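Local coordinates for protein gamma-glutamyltransferase 1 Threonine peptidase. MEROPS family T03 (Pseudomonas nitroreducens, PDB 7D9E) that probably transfers gamma-glutamyl groups to amine acceptors such as those used in theanine synthesis, as a two-chain Ntn-type enzyme, at residues I114-L117 and S118-G121; Y168-R171 and Q172-I175. All coordinates share one frame; numbering follows the deposited sequence.

Overall arrangement
Neither contact lies in the deep core. Contact 1 (114-117 with 118-121) is a surface turn in the long loop between strand 87-93 and helix 130-141; contact 2 (168-171 with 172-175) is partly buried on helix 165-178. Their centres are about 17 Å apart and their nearest atoms about 7 Å, so they do not touch, yet Val120 leans on Leu177 and Phe178 at the far end of that same helix. Contact 1 depends on backbone groups and a bridging water, with little side-chain contact. The helix supplies its regular backbone bonds and adds a Tyr168 ring stacked on the Gln172 amide, whose oxygen is gripped edge-on by Arg171. Both regions also meet the other subunit.

Contact 1: I114-L117 and S118-G121; sequences IENL and SLVG
The carbonyl of Asn116 is the acceptor on which this turn closes, taking the N-H groups of both Leu119 and Val120. Leu119 N comes at 3.0 Å from Asn116 O, high above the carbonyl plane, 72° out of it, whereas Val120 N approaches the same Asn116 O at 2.9 Å, nearly in line with the C=O bond. The two donors thus come from distinct directions and share the oxygen. Leu117 and Ser118, the corner residues, have type I backbone angles, and a type II turn from Ile114 to Leu117 leads straight in, closed by Leu117 N on Ile114 O at 3.2 Å. Asn116 therefore sits at the joint, with the positive phi (72°) that a type II turn needs at its third position.

A water bridges two further carbonyls, donating to Leu117 O at 2.8 Å and to Val120 O at 2.6 Å. Side chains meet only lightly: CB of Asn116 lies 4.1 Å from CG2 of Val120, the branch set beside its own backbone N, and OD1 of Asn116 passes CD1 of Leu119 at 4.0 Å. Ser118 OG, held between its backbone N and carbonyl carbon, hydrogen-bonds to OD1 of Asp42 of the other subunit, and the backbone of Gly121 also bonds to that subunit. Leu119 packs on Asp39 of that subunit, its side chain about 8 Å from the bound DON. With the Asn116 carbonyl doubly engaged and those of Leu117 and Val120 joined by a water, the contact between 114-117 and 118-121 is mainly polar, while Val120 packs its apolar side chain on Leu177 and Phe178 of helix 165-178.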
ATOM      1  N   ILE A 114      12.259  12.726 -17.757  1.00 31.42           N
ATOM      2  CA  ILE A 114      11.575  14.002 -17.909  1.00 32.14           C
ATOM      3  C   ILE A 114      10.865  14.290 -16.594  1.00 32.75           C
ATOM      4  O   ILE A 114      10.071  13.474 -16.118  1.00 33.46           O
ATOM      5  CB  ILE A 114      10.584  13.963 -19.079  1.00 33.33           C
ATOM      6  CG1 ILE A 114      11.325  13.826 -20.406  1.00 34.30           C
ATOM      7  CG2 ILE A 114       9.740  15.231 -19.082  1.00 43.70           C
ATOM      8  CD1 ILE A 114      10.423  13.497 -21.574  1.00 39.11           C
ATOM      9  N   GLU A 115      11.154  15.447 -16.001  1.00 40.10           N
ATOM     10  CA  GLU A 115      10.619  15.781 -14.688  1.00 37.43           C
ATOM     11  C   GLU A 115       9.105  15.639 -14.655  1.00 34.60           C
ATOM     12  O   GLU A 115       8.385  16.305 -15.406  1.00 37.13           O
ATOM     13  CB  GLU A 115      11.018  17.216 -14.336  1.00 43.68           C
ATOM     14  CG  GLU A 115      10.514  18.256 -15.324  1.00 46.63           C
ATOM     15  N   ASN A 116       8.628  14.750 -13.789  1.00 31.24           N
ATOM     16  CA  ASN A 116       7.223  14.605 -13.430  1.00 29.38           C
ATOM     17  C   ASN A 116       6.365  13.992 -14.526  1.00 27.50           C
ATOM     18  O   ASN A 116       5.148  13.906 -14.346  1.00 27.53           O
ATOM     19  CB  ASN A 116       6.607  15.953 -13.011  1.00 33.40           C
ATOM     20  CG  ASN A 116       7.145  16.454 -11.694  1.00 43.27           C
ATOM     21  OD1 ASN A 116       7.822  15.723 -10.966  1.00 43.15           O
ATOM     22  ND2 ASN A 116       6.885  17.725 -11.396  1.00 46.68           N
ATOM     23  N   LEU A 117       6.941  13.564 -15.654  1.00 26.72           N
ATOM     24  CA  LEU A 117       6.110  12.965 -16.700  1.00 28.47           C
ATOM     25  C   LEU A 117       5.484  11.644 -16.250  1.00 28.47           C
ATOM     26  O   LEU A 117       4.390  11.278 -16.707  1.00 24.84           O
ATOM     27  CB  LEU A 117       6.924  12.763 -17.977  1.00 33.78           C
ATOM     28  CG  LEU A 117       6.112  12.353 -19.200  1.00 31.22           C
ATOM     29  CD1 LEU A 117       5.104  13.420 -19.614  1.00 33.58           C
ATOM     30  CD2 LEU A 117       7.070  12.062 -20.356  1.00 33.17           C
ATOM     31  N   SER A 118       6.148  10.911 -15.365  1.00 22.77           N
ATOM     32  CA  SER A 118       5.587   9.682 -14.817  1.00 21.09           C
ATOM     33  C   SER A 118       4.756   9.936 -13.567  1.00 20.20           C
ATOM     34  O   SER A 118       4.273   8.981 -12.951  1.00 20.34           O
ATOM     35  CB  SER A 118       6.727   8.708 -14.513  1.00 26.02           C
ATOM     36  OG  SER A 118       7.586   9.235 -13.511  1.00 29.45           O
ATOM     37  N   LEU A 119       4.565  11.207 -13.182  1.00 23.25           N
ATOM     38  CA  LEU A 119       3.784  11.515 -11.989  1.00 20.45           C
ATOM     39  C   LEU A 119       2.570  12.390 -12.230  1.00 20.35           C
ATOM     40  O   LEU A 119       1.605  12.315 -11.459  1.00 19.13           O
ATOM     41  CB  LEU A 119       4.663  12.217 -10.949  1.00 25.24           C
ATOM     42  CG  LEU A 119       5.704  11.344 -10.248  1.00 25.32           C
ATOM     43  CD1 LEU A 119       6.597  12.242  -9.407  1.00 31.59           C
ATOM     44  CD2 LEU A 119       5.028  10.304  -9.398  1.00 23.40           C
ATOM     45  N   VAL A 120       2.591  13.225 -13.266  1.00 21.30           N
ATOM     46  CA  VAL A 120       1.563  14.234 -13.493  1.00 20.45           C
ATOM     47  C   VAL A 120       1.039  14.070 -14.909  1.00 19.87           C
ATOM     48  O   VAL A 120       1.826  14.013 -15.851  1.00 23.28           O
ATOM     49  CB  VAL A 120       2.122  15.654 -13.312  1.00 22.12           C
ATOM     50  CG1 VAL A 120       1.048  16.682 -13.632  1.00 26.50           C
ATOM     51  CG2 VAL A 120       2.663  15.801 -11.885  1.00 22.85           C
ATOM     52  N   GLY A 121      -0.277  13.989 -15.052  1.00 21.43           N
ATOM     53  CA  GLY A 121      -0.892  13.947 -16.366  1.00 21.70           C
ATOM     54  C   GLY A 121      -1.190  12.529 -16.827  1.00 22.02           C
ATOM     55  O   GLY A 121      -0.912  11.536 -16.149  1.00 21.71           O
TER
HETATM   56  O   HOH W   1       2.151  12.402 -17.911  1.00 23.43           O

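Contact 2: Y168-R171 and Q172-I175; sequences YQYR and QDAI
Tyr168 and Gln172, one helical turn apart, stack ring on amide. Tyr168 swings its ring out obliquely toward the next turn, over Gln172; Gln172 bends at chi2 (-53°) and brings its amide across one face, the two planes 13° apart. CG of Gln172 makes a CH-pi contact 4.1 Å from the centroid of the Tyr168 ring, and CD of Gln172 lies 3.6 Å from CZ of Tyr168.

OE1 of Gln172 is held as well. Arg171 meets it side-on with two nitrogens, NH2 at 2.8 Å and NE at 3.0 Å from Gln172 OE1, with that oxygen in the guanidinium plane. A bend at chi3 (76°) turns the guanidinium to this edge. Its two faces have different neighbours: CE1 of Tyr168 stands 3.4 Å above one, and CD1 of Ile175 comes to 3.3 Å from Arg171 NE on the opposite side.

All this decorates the alpha-helix 165-178, whose i to i+4 bonds run in sequence, from Gln172 N on Tyr168 O to Ile175 N on Arg171 O. Here the helix packs against helix 184-188, with Phe184 touching both Arg171 and Ile175, while Arg171 NH1 binds the carbonyls of Phe188 and Gly189. A leucine in place of Arg171 would probably leave OE1 of Gln172 and those two carbonyls without their donors.

Elsewhere on the helix, Tyr170 and Asp173 point the same way, OD2 of Asp173 lying at the ring edge 3.9 Å from CD1 of Tyr170, and Tyr170 packs on Asp23 of the other subunit.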
ATOM      1  N   TYR A 168      -6.750  18.198   3.355  1.00 17.44           N
ATOM      2  CA  TYR A 168      -6.533  19.455   2.661  1.00 16.94           C
ATOM      3  C   TYR A 168      -5.046  19.737   2.476  1.00 17.50           C
ATOM      4  O   TYR A 168      -4.631  20.239   1.423  1.00 18.22           O
ATOM      5  CB  TYR A 168      -7.204  20.588   3.427  1.00 17.68           C
ATOM      6  CG  TYR A 168      -7.038  21.944   2.782  1.00 19.61           C
ATOM      7  CD1 TYR A 168      -7.684  22.241   1.586  1.00 20.37           C
ATOM      8  CD2 TYR A 168      -6.233  22.895   3.348  1.00 19.45           C
ATOM      9  CE1 TYR A 168      -7.549  23.495   1.014  1.00 19.90           C
ATOM     10  CE2 TYR A 168      -6.085  24.161   2.761  1.00 21.06           C
ATOM     11  CZ  TYR A 168      -6.754  24.419   1.594  1.00 21.31           C
ATOM     12  OH  TYR A 168      -6.620  25.666   1.002  1.00 25.57           O
ATOM     13  N   GLN A 169      -4.228  19.449   3.492  1.00 18.32           N
ATOM     14  CA  GLN A 169      -2.791  19.629   3.327  1.00 19.10           C
ATOM     15  C   GLN A 169      -2.227  18.774   2.198  1.00 20.82           C
ATOM     16  O   GLN A 169      -1.381  19.241   1.428  1.00 21.53           O
ATOM     17  CB  GLN A 169      -2.069  19.346   4.643  1.00 22.60           C
ATOM     18  CG  GLN A 169      -2.425  20.345   5.736  1.00 25.78           C
ATOM     19  CD  GLN A 169      -2.124  21.791   5.338  1.00 30.39           C
ATOM     20  OE1 GLN A 169      -1.067  22.096   4.770  1.00 33.37           O
ATOM     21  NE2 GLN A 169      -3.067  22.677   5.612  1.00 30.61           N
ATOM     22  N   TYR A 170      -2.672  17.516   2.078  1.00 19.03           N
ATOM     23  CA  TYR A 170      -2.257  16.720   0.927  1.00 21.67           C
ATOM     24  C   TYR A 170      -2.745  17.321  -0.374  1.00 17.41           C
ATOM     25  O   TYR A 170      -2.032  17.293  -1.384  1.00 22.90           O
ATOM     26  CB  TYR A 170      -2.734  15.278   1.064  1.00 20.36           C
ATOM     27  CG  TYR A 170      -2.181  14.620   2.303  1.00 32.13           C
ATOM     28  CD1 TYR A 170      -0.862  14.831   2.685  1.00 42.26           C
ATOM     29  CD2 TYR A 170      -2.963  13.800   3.085  1.00 29.99           C
ATOM     30  CE1 TYR A 170      -0.338  14.240   3.815  1.00 51.38           C
ATOM     31  CE2 TYR A 170      -2.443  13.199   4.229  1.00 46.07           C
ATOM     32  CZ  TYR A 170      -1.133  13.426   4.583  1.00 57.26           C
ATOM     33  OH  TYR A 170      -0.616  12.833   5.713  1.00 77.05           O
ATOM     34  N   ARG A 171      -3.966  17.873  -0.377  1.00 17.02           N
ATOM     35  CA  ARG A 171      -4.464  18.558  -1.561  1.00 16.45           C
ATOM     36  C   ARG A 171      -3.535  19.691  -1.977  1.00 18.54           C
ATOM     37  O   ARG A 171      -3.233  19.853  -3.165  1.00 20.00           O
ATOM     38  CB  ARG A 171      -5.888  19.071  -1.327  1.00 16.17           C
ATOM     39  CG  ARG A 171      -6.627  19.422  -2.628  1.00 19.75           C
ATOM     40  CD  ARG A 171      -7.691  20.461  -2.446  1.00 20.63           C
ATOM     41  NE  ARG A 171      -7.118  21.789  -2.298  1.00 20.37           N
ATOM     42  CZ  ARG A 171      -7.740  22.923  -2.586  1.00 21.47           C
ATOM     43  NH1 ARG A 171      -8.984  22.895  -3.056  1.00 28.36           N
ATOM     44  NH2 ARG A 171      -7.115  24.086  -2.447  1.00 23.66           N
ATOM     45  N   GLN A 172      -3.039  20.472  -1.005  1.00 18.82           N
ATOM     46  CA  GLN A 172      -2.159  21.586  -1.323  1.00 19.76           C
ATOM     47  C   GLN A 172      -0.846  21.089  -1.904  1.00 22.05           C
ATOM     48  O   GLN A 172      -0.295  21.709  -2.815  1.00 21.15           O
ATOM     49  CB  GLN A 172      -1.897  22.422  -0.063  1.00 22.78           C
ATOM     50  CG  GLN A 172      -3.163  23.030   0.533  1.00 20.36           C
ATOM     51  CD  GLN A 172      -3.947  23.805  -0.495  1.00 24.39           C
ATOM     52  OE1 GLN A 172      -4.827  23.255  -1.146  1.00 22.03           O
ATOM     53  NE2 GLN A 172      -3.641  25.088  -0.640  1.00 24.47           N
ATOM     54  N   ASP A 173      -0.324  19.990  -1.362  1.00 22.70           N
ATOM     55  CA  ASP A 173       0.887  19.394  -1.906  1.00 24.59           C
ATOM     56  C   ASP A 173       0.662  18.965  -3.347  1.00 21.25           C
ATOM     57  O   ASP A 173       1.519  19.179  -4.212  1.00 24.35           O
ATOM     58  CB  ASP A 173       1.273  18.162  -1.083  1.00 25.48           C
ATOM     59  CG  ASP A 173       1.661  18.493   0.346  1.00 35.62           C
ATOM     60  OD1 ASP A 173       2.151  19.609   0.603  1.00 33.93           O
ATOM     61  OD2 ASP A 173       1.457  17.621   1.217  1.00 35.76           O
ATOM     62  N   ALA A 174      -0.492  18.358  -3.624  1.00 21.47           N
ATOM     63  CA  ALA A 174      -0.770  17.897  -4.978  1.00 22.22           C
ATOM     64  C   ALA A 174      -0.904  19.078  -5.927  1.00 26.17           C
ATOM     65  O   ALA A 174      -0.395  19.041  -7.054  1.00 24.14           O
ATOM     66  CB  ALA A 174      -2.051  17.066  -4.993  1.00 21.81           C
ATOM     67  N   ILE A 175      -1.580  20.138  -5.485  1.00 21.95           N
ATOM     68  CA  ILE A 175      -1.733  21.321  -6.327  1.00 23.10           C
ATOM     69  C   ILE A 175      -0.371  21.905  -6.678  1.00 27.04           C
ATOM     70  O   ILE A 175      -0.144  22.351  -7.808  1.00 28.22           O
ATOM     71  CB  ILE A 175      -2.633  22.348  -5.629  1.00 22.70           C
ATOM     72  CG1 ILE A 175      -4.082  21.896  -5.718  1.00 32.13           C
ATOM     73  CG2 ILE A 175      -2.485  23.695  -6.290  1.00 28.34           C
ATOM     74  CD1 ILE A 175      -4.969  22.574  -4.702  1.00 33.78           C
TER